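PDB 3IX0: beta-microseminoprotein from Homo sapiens, which is a secreted seminal plasma protein that forms a homodimer, interacts with PI16 and probably binds immunoglobulin. Local coordinates for residues His26-Glu31 against Cys42-Ile47; Ser1-Pro6 against Ile47-Leu52. All coordinates share one frame; numbering follows the deposited sequence.

Interaction 1: His26-Glu31 against Cys42-Ile47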
loop_
_atom_site.group_PDB
_atom_site.type_symbol
_atom_site.label_atom_id
_atom_site.label_comp_id
_atom_site.label_asym_id
_atom_site.label_seq_id
_atom_site.Cartn_x
_atom_site.Cartn_y
_atom_site.Cartn_z
ATOM N N HIS B 26 19.679 -5.949 -9.090
ATOM C CA HIS B 26 19.170 -4.676 -9.541
ATOM C C HIS B 26 20.017 -3.537 -9.022
ATOM O O HIS B 26 20.486 -3.561 -7.892
ATOM C CB HIS B 26 17.725 -4.487 -9.072
ATOM C CG HIS B 26 16.818 -5.600 -9.473
ATOM N ND1 HIS B 26 15.923 -5.482 -10.522
ATOM C CD2 HIS B 26 16.667 -6.855 -8.998
ATOM C CE1 HIS B 26 15.266 -6.607 -10.662
ATOM N NE2 HIS B 26 15.690 -7.467 -9.747
ATOM N N PRO B 27 20.201 -2.525 -9.857
ATOM C CA PRO B 27 20.981 -1.342 -9.497
ATOM C C PRO B 27 20.318 -0.564 -8.361
ATOM O O PRO B 27 19.082 -0.511 -8.258
ATOM C CB PRO B 27 20.969 -0.507 -10.790
ATOM C CG PRO B 27 20.554 -1.459 -11.878
ATOM C CD PRO B 27 19.657 -2.453 -11.223
ATOM N N ILE B 28 21.144 0.029 -7.504
ATOM C CA ILE B 28 20.639 0.906 -6.457
ATOM C C ILE B 28 19.810 1.969 -7.154
ATOM O O ILE B 28 20.188 2.452 -8.213
ATOM C CB ILE B 28 21.793 1.545 -5.643
ATOM C CG1 ILE B 28 22.634 0.466 -4.971
ATOM C CG2 ILE B 28 21.253 2.434 -4.561
ATOM C CD1 ILE B 28 21.896 -0.249 -3.862
ATOM N N ASN B 29 18.667 2.291 -6.568
ATOM C CA ASN B 29 17.695 3.238 -7.126
ATOM C C ASN B 29 16.947 2.817 -8.388
ATOM O O ASN B 29 16.425 3.668 -9.108
ATOM C CB ASN B 29 18.310 4.629 -7.305
ATOM C CG ASN B 29 18.764 5.224 -5.993
ATOM O OD1 ASN B 29 18.136 5.011 -4.953
ATOM N ND2 ASN B 29 19.874 5.951 -6.025
ATOM N N SER B 30 16.862 1.522 -8.657
ATOM C CA SER B 30 16.089 1.084 -9.825
ATOM C C SER B 30 14.751 0.453 -9.445
ATOM O O SER B 30 14.603 -0.100 -8.345
ATOM C CB SER B 30 16.894 0.116 -10.690
ATOM O OG SER B 30 16.907 -1.172 -10.100
ATOM N N GLU B 31 13.796 0.526 -10.370
ATOM C CA GLU B 31 12.475 -0.075 -10.193
ATOM C C GLU B 31 12.308 -1.222 -11.176
ATOM O O GLU B 31 12.816 -1.169 -12.293
ATOM C CB GLU B 31 11.375 0.977 -10.390
ATOM C CG GLU B 31 9.943 0.456 -10.248
ATOM C CD GLU B 31 9.385 -0.170 -11.534
ATOM O OE1 GLU B 31 9.927 0.112 -12.629
ATOM O OE2 GLU B 31 8.396 -0.942 -11.452
ATOM N N CYS B 42 14.636 -0.878 -5.477
ATOM C CA CYS B 42 15.852 -1.190 -4.759
ATOM C C CYS B 42 16.514 0.086 -4.234
ATOM O O CYS B 42 16.840 0.974 -5.002
ATOM C CB CYS B 42 16.823 -1.906 -5.690
ATOM S SG CYS B 42 18.530 -1.935 -5.075
ATOM N N TYR B 43 16.710 0.182 -2.928
ATOM C CA TYR B 43 17.459 1.307 -2.373
ATOM C C TYR B 43 18.671 0.818 -1.622
ATOM O O TYR B 43 18.776 -0.360 -1.224
ATOM C CB TYR B 43 16.626 2.138 -1.379
ATOM C CG TYR B 43 15.303 2.627 -1.900
ATOM C CD1 TYR B 43 14.146 1.891 -1.693
ATOM C CD2 TYR B 43 15.206 3.821 -2.599
ATOM C CE1 TYR B 43 12.928 2.327 -2.174
ATOM C CE2 TYR B 43 13.987 4.265 -3.083
ATOM C CZ TYR B 43 12.852 3.516 -2.865
ATOM O OH TYR B 43 11.632 3.948 -3.348
ATOM N N GLU B 44 19.565 1.768 -1.402
ATOM C CA GLU B 44 20.749 1.573 -0.595
ATOM C C GLU B 44 20.438 0.693 0.618
ATOM O O GLU B 44 21.029 -0.366 0.787
ATOM C CB GLU B 44 21.270 2.942 -0.160
ATOM C CG GLU B 44 22.731 2.985 0.194
ATOM C CD GLU B 44 23.622 2.622 -0.972
ATOM O OE1 GLU B 44 24.408 1.653 -0.841
ATOM O OE2 GLU B 44 23.534 3.305 -2.015
ATOM N N THR B 45 19.477 1.100 1.441
ATOM C CA THR B 45 19.266 0.408 2.702
ATOM C C THR B 45 17.998 -0.428 2.789
ATOM O O THR B 45 17.760 -1.077 3.801
ATOM C CB THR B 45 19.259 1.402 3.869
ATOM O OG1 THR B 45 18.214 2.356 3.657
ATOM C CG2 THR B 45 20.601 2.119 3.945
ATOM N N GLU B 46 17.193 -0.433 1.733
ATOM C CA GLU B 46 15.929 -1.143 1.792
ATOM C C GLU B 46 15.414 -1.569 0.427
ATOM O O GLU B 46 15.819 -1.030 -0.596
ATOM C CB GLU B 46 14.866 -0.277 2.487
ATOM C CG GLU B 46 14.594 1.057 1.816
ATOM C CD GLU B 46 13.470 1.840 2.499
ATOM O OE1 GLU B 46 13.094 1.494 3.639
ATOM O OE2 GLU B 46 12.957 2.802 1.893
ATOM N N ILE B 47 14.501 -2.532 0.437
ATOM C CA ILE B 47 13.771 -2.921 -0.740
ATOM C C ILE B 47 12.297 -2.811 -0.396
ATOM O O ILE B 47 11.861 -3.277 0.657
ATOM C CB ILE B 47 14.078 -4.375 -1.141
ATOM C CG1 ILE B 47 15.583 -4.578 -1.353
ATOM C CG2 ILE B 47 13.329 -4.743 -2.424
ATOM C CD1 ILE B 47 15.977 -6.038 -1.412
HETATM O O HOH W 1 18.859 4.647 -2.167
#

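Interaction 2: Ser1-Pro6 against Ile47-Leu52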
loop_
_atom_site.group_PDB
_atom_site.type_symbol
_atom_site.label_atom_id
_atom_site.label_comp_id
_atom_site.label_asym_id
_atom_site.label_seq_id
_atom_site.Cartn_x
_atom_site.Cartn_y
_atom_site.Cartn_z
ATOM N N SER B 1 -0.751 -1.687 -1.219
ATOM C CA SER B 1 -0.060 -2.100 -0.014
ATOM C C SER B 1 1.379 -2.438 -0.371
ATOM O O SER B 1 1.642 -3.044 -1.409
ATOM C CB SER B 1 -0.759 -3.304 0.632
ATOM O OG SER B 1 -0.972 -4.356 -0.299
ATOM N N CYS B 2 2.307 -2.047 0.496
ATOM C CA CYS B 2 3.723 -2.246 0.237
ATOM C C CYS B 2 4.375 -2.885 1.451
ATOM O O CYS B 2 3.901 -2.727 2.572
ATOM C CB CYS B 2 4.415 -0.905 -0.053
ATOM S SG CYS B 2 3.626 0.194 -1.312
ATOM N N TYR B 3 5.451 -3.622 1.222
ATOM C CA TYR B 3 6.335 -3.991 2.314
ATOM C C TYR B 3 7.689 -3.358 2.077
ATOM O O TYR B 3 8.024 -3.038 0.947
ATOM C CB TYR B 3 6.435 -5.519 2.530
ATOM C CG TYR B 3 7.083 -6.345 1.425
ATOM C CD1 TYR B 3 8.458 -6.354 1.257
ATOM C CD2 TYR B 3 6.317 -7.161 0.582
ATOM C CE1 TYR B 3 9.067 -7.129 0.271
ATOM C CE2 TYR B 3 6.916 -7.938 -0.416
ATOM C CZ TYR B 3 8.291 -7.911 -0.561
ATOM O OH TYR B 3 8.912 -8.657 -1.528
ATOM N N PHE B 4 8.430 -3.149 3.167
ATOM C CA PHE B 4 9.792 -2.639 3.141
ATOM C C PHE B 4 10.656 -3.547 4.015
ATOM O O PHE B 4 10.340 -3.785 5.182
ATOM C CB PHE B 4 9.860 -1.213 3.685
ATOM C CG PHE B 4 9.131 -0.198 2.848
ATOM C CD1 PHE B 4 9.833 0.726 2.082
ATOM C CD2 PHE B 4 7.749 -0.157 2.835
ATOM C CE1 PHE B 4 9.159 1.666 1.307
ATOM C CE2 PHE B 4 7.072 0.783 2.075
ATOM C CZ PHE B 4 7.779 1.691 1.309
ATOM N N ILE B 5 11.737 -4.063 3.444
ATOM C CA ILE B 5 12.654 -4.924 4.168
ATOM C C ILE B 5 14.056 -4.403 3.937
ATOM O O ILE B 5 14.299 -3.626 3.000
ATOM C CB ILE B 5 12.593 -6.380 3.674
ATOM C CG1 ILE B 5 12.740 -6.403 2.154
ATOM C CG2 ILE B 5 11.297 -7.034 4.109
ATOM C CD1 ILE B 5 12.900 -7.790 1.544
ATOM N N PRO B 6 14.987 -4.826 4.792
ATOM C CA PRO B 6 16.381 -4.400 4.691
ATOM C C PRO B 6 16.960 -4.836 3.364
ATOM O O PRO B 6 16.575 -5.878 2.862
ATOM C CB PRO B 6 17.073 -5.195 5.808
ATOM C CG PRO B 6 15.972 -5.563 6.771
ATOM C CD PRO B 6 14.756 -5.753 5.915
ATOM N N ILE B 47 14.501 -2.532 0.437
ATOM C CA ILE B 47 13.771 -2.921 -0.740
ATOM C C ILE B 47 12.297 -2.811 -0.396
ATOM O O ILE B 47 11.861 -3.277 0.657
ATOM C CB ILE B 47 14.078 -4.375 -1.141
ATOM C CG1 ILE B 47 15.583 -4.578 -1.353
ATOM C CG2 ILE B 47 13.329 -4.743 -2.424
ATOM C CD1 ILE B 47 15.977 -6.038 -1.412
ATOM N N SER B 48 11.532 -2.180 -1.279
ATOM C CA SER B 48 10.095 -2.140 -1.127
ATOM C C SER B 48 9.430 -2.836 -2.318
ATOM O O SER B 48 9.900 -2.750 -3.445
ATOM C CB SER B 48 9.614 -0.696 -1.040
ATOM O OG SER B 48 9.812 -0.036 -2.277
ATOM N N CYS B 49 8.345 -3.542 -2.057
ATOM C CA CYS B 49 7.513 -4.080 -3.124
ATOM C C CYS B 49 6.074 -3.683 -2.839
ATOM O O CYS B 49 5.612 -3.778 -1.694
ATOM C CB CYS B 49 7.656 -5.604 -3.218
ATOM S SG CYS B 49 9.304 -6.109 -3.824
ATOM N N CYS B 50 5.380 -3.219 -3.876
ATOM C CA CYS B 50 4.001 -2.794 -3.744
ATOM C C CYS B 50 3.163 -3.525 -4.786
ATOM O O CYS B 50 3.601 -3.728 -5.903
ATOM C CB CYS B 50 3.879 -1.284 -3.977
ATOM S SG CYS B 50 4.850 -0.265 -2.885
ATOM N N THR B 51 1.941 -3.900 -4.429
ATOM C CA THR B 51 1.096 -4.569 -5.391
ATOM C C THR B 51 0.619 -3.586 -6.465
ATOM O O THR B 51 0.342 -2.414 -6.191
ATOM C CB THR B 51 -0.114 -5.224 -4.722
ATOM O OG1 THR B 51 -0.842 -5.956 -5.710
ATOM C CG2 THR B 51 -1.033 -4.168 -4.117
ATOM N N LEU B 52 0.504 -4.060 -7.692
ATOM C CA LEU B 52 -0.158 -3.242 -8.701
ATOM C C LEU B 52 -1.662 -3.507 -8.767
ATOM O O LEU B 52 -2.383 -2.833 -9.498
ATOM C CB LEU B 52 0.499 -3.442 -10.060
ATOM C CG LEU B 52 1.943 -2.927 -10.049
ATOM C CD1 LEU B 52 2.769 -3.599 -11.136
ATOM C CD2 LEU B 52 1.968 -1.402 -10.167
HETATM O O HOH W 2 0.315 -1.114 -3.776
#

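Interaction 1: His26-Glu31 against Cys42-Ile47
The type II beta turn from Pro27 to Ser30, which leads into edge strand 31-33 of the Greek key sheet, lies against Cys42 and the turn that follows it, on the way to strand 46-51. Two backbone hydrogen bonds dock it on Cys42. Cys42 N gives Ser30 O a nearly straight bond of 3.0 Å (173° at the hydrogen), while Asn29 N reaches Cys42 O at 2.7 Å through a bent one (132°), tilted from the carbonyl plane. The turn is braced from within, because Pro27 O accepts both Ser30 N and Ser30 OG, the hydroxyl arriving in the carbonyl plane on a lone pair. The Cys42 side chain points toward the turn; with SG anti to its own N (chi1 164°), the sulfur lies 3.5 Å from Pro27 O and also meets the CD1 end of Ile28. That sulfur is committed to the disulfide with Cys18, so the turn packs against a covalent cross-link. Ile28 carries most of the apolar contact on its side. Its CG2 branch touches Glu44 OE2 at 3.5 Å, and CD1 reaches over the backbone at Tyr43 and Glu44. The other carboxylate oxygen of Glu44, OE1, forms a salt bridge with Arg16, a residue the Ile28 side chain also touches. With an alanine at Ile28, the CG2 and CD1 contacts are lost, which would probably open a gap between the Cys42 sulfur and the Glu44 backbone and carboxylate. Asn29 crosses Tyr43 at about a right angle, amide and ring planes steeply inclined, with OD1 3.9 Å from Tyr43 CD2. A water lying in plane at the edge of that ring joins the two segments, donating to Asn29 OD1 at 2.9 Å and accepting from Glu44 N at 3.1 Å.

Interaction 2: Ser1-Pro6 against Ile47-Leu52
Tyr3 CG sits between its backbone N and carbonyl carbon (chi1 66°), which swings the ring across the antiparallel ladder onto Cys49; Phe4 CG, anti to its carbonyl carbon (chi1 -65°), instead lays its ring over Ser48. Strands 2-6 and 47-51 are neighbours in the Greek key sheet, their short axes 4.6 Å apart at 168°. Tyr3 with Cys49 and Ile5 with Ile47 are hydrogen-bonded pairs, each with two reciprocal N-H to O bonds, and Thr51 N extends the ladder to Ser1 O. On the Tyr3 face of the sheet, Cys49 CB makes a CH-pi contact over the ring, 4.0 Å from its centroid, while SG, disulfide-bonded to Cys40, makes an oblique sulfur-aromatic contact with the ring and lies near OH. Ile5 CG1 packs on Ile47 CB beside them. The opposite face carries Phe4, with Ser48 CB 3.6 Å from its ring centroid, and the disulfide between the non-hydrogen-bonded partners Cys2 and Cys50. Along its other edge strand 2-6 pairs antiparallel with a strand of the second subunit, whose Ile94 packs on Cys2 and Phe4. At the chain's start, a water accepts from Ser1 N at 2.8 Å and donates to Thr51 O at 2.7 Å.

Overall arrangement
The two contacts share Ile47 on strand 46-51, their centres about 12 Å apart. Interaction 2 pairs that strand with its neighbour 2-6, whereas interaction 1 is made by Cys42 and the turn before the strand, which hold the turn preceding edge strand 31-33, farther from the chain's centre. Interaction 1 is partly buried, around Cys42; interaction 2 is a surface contact, although Ser48 and Cys49 are buried within it. Their chemistry differs accordingly: two backbone bonds, an aliphatic side chain and a glutamate carboxylate at the surface in the first, a regular ladder with a disulfide across it and aromatic rings in the second. They meet where Glu46 packs on Phe4 and Ile5, with Glu46 CB 3.4 Å from Ile5 O.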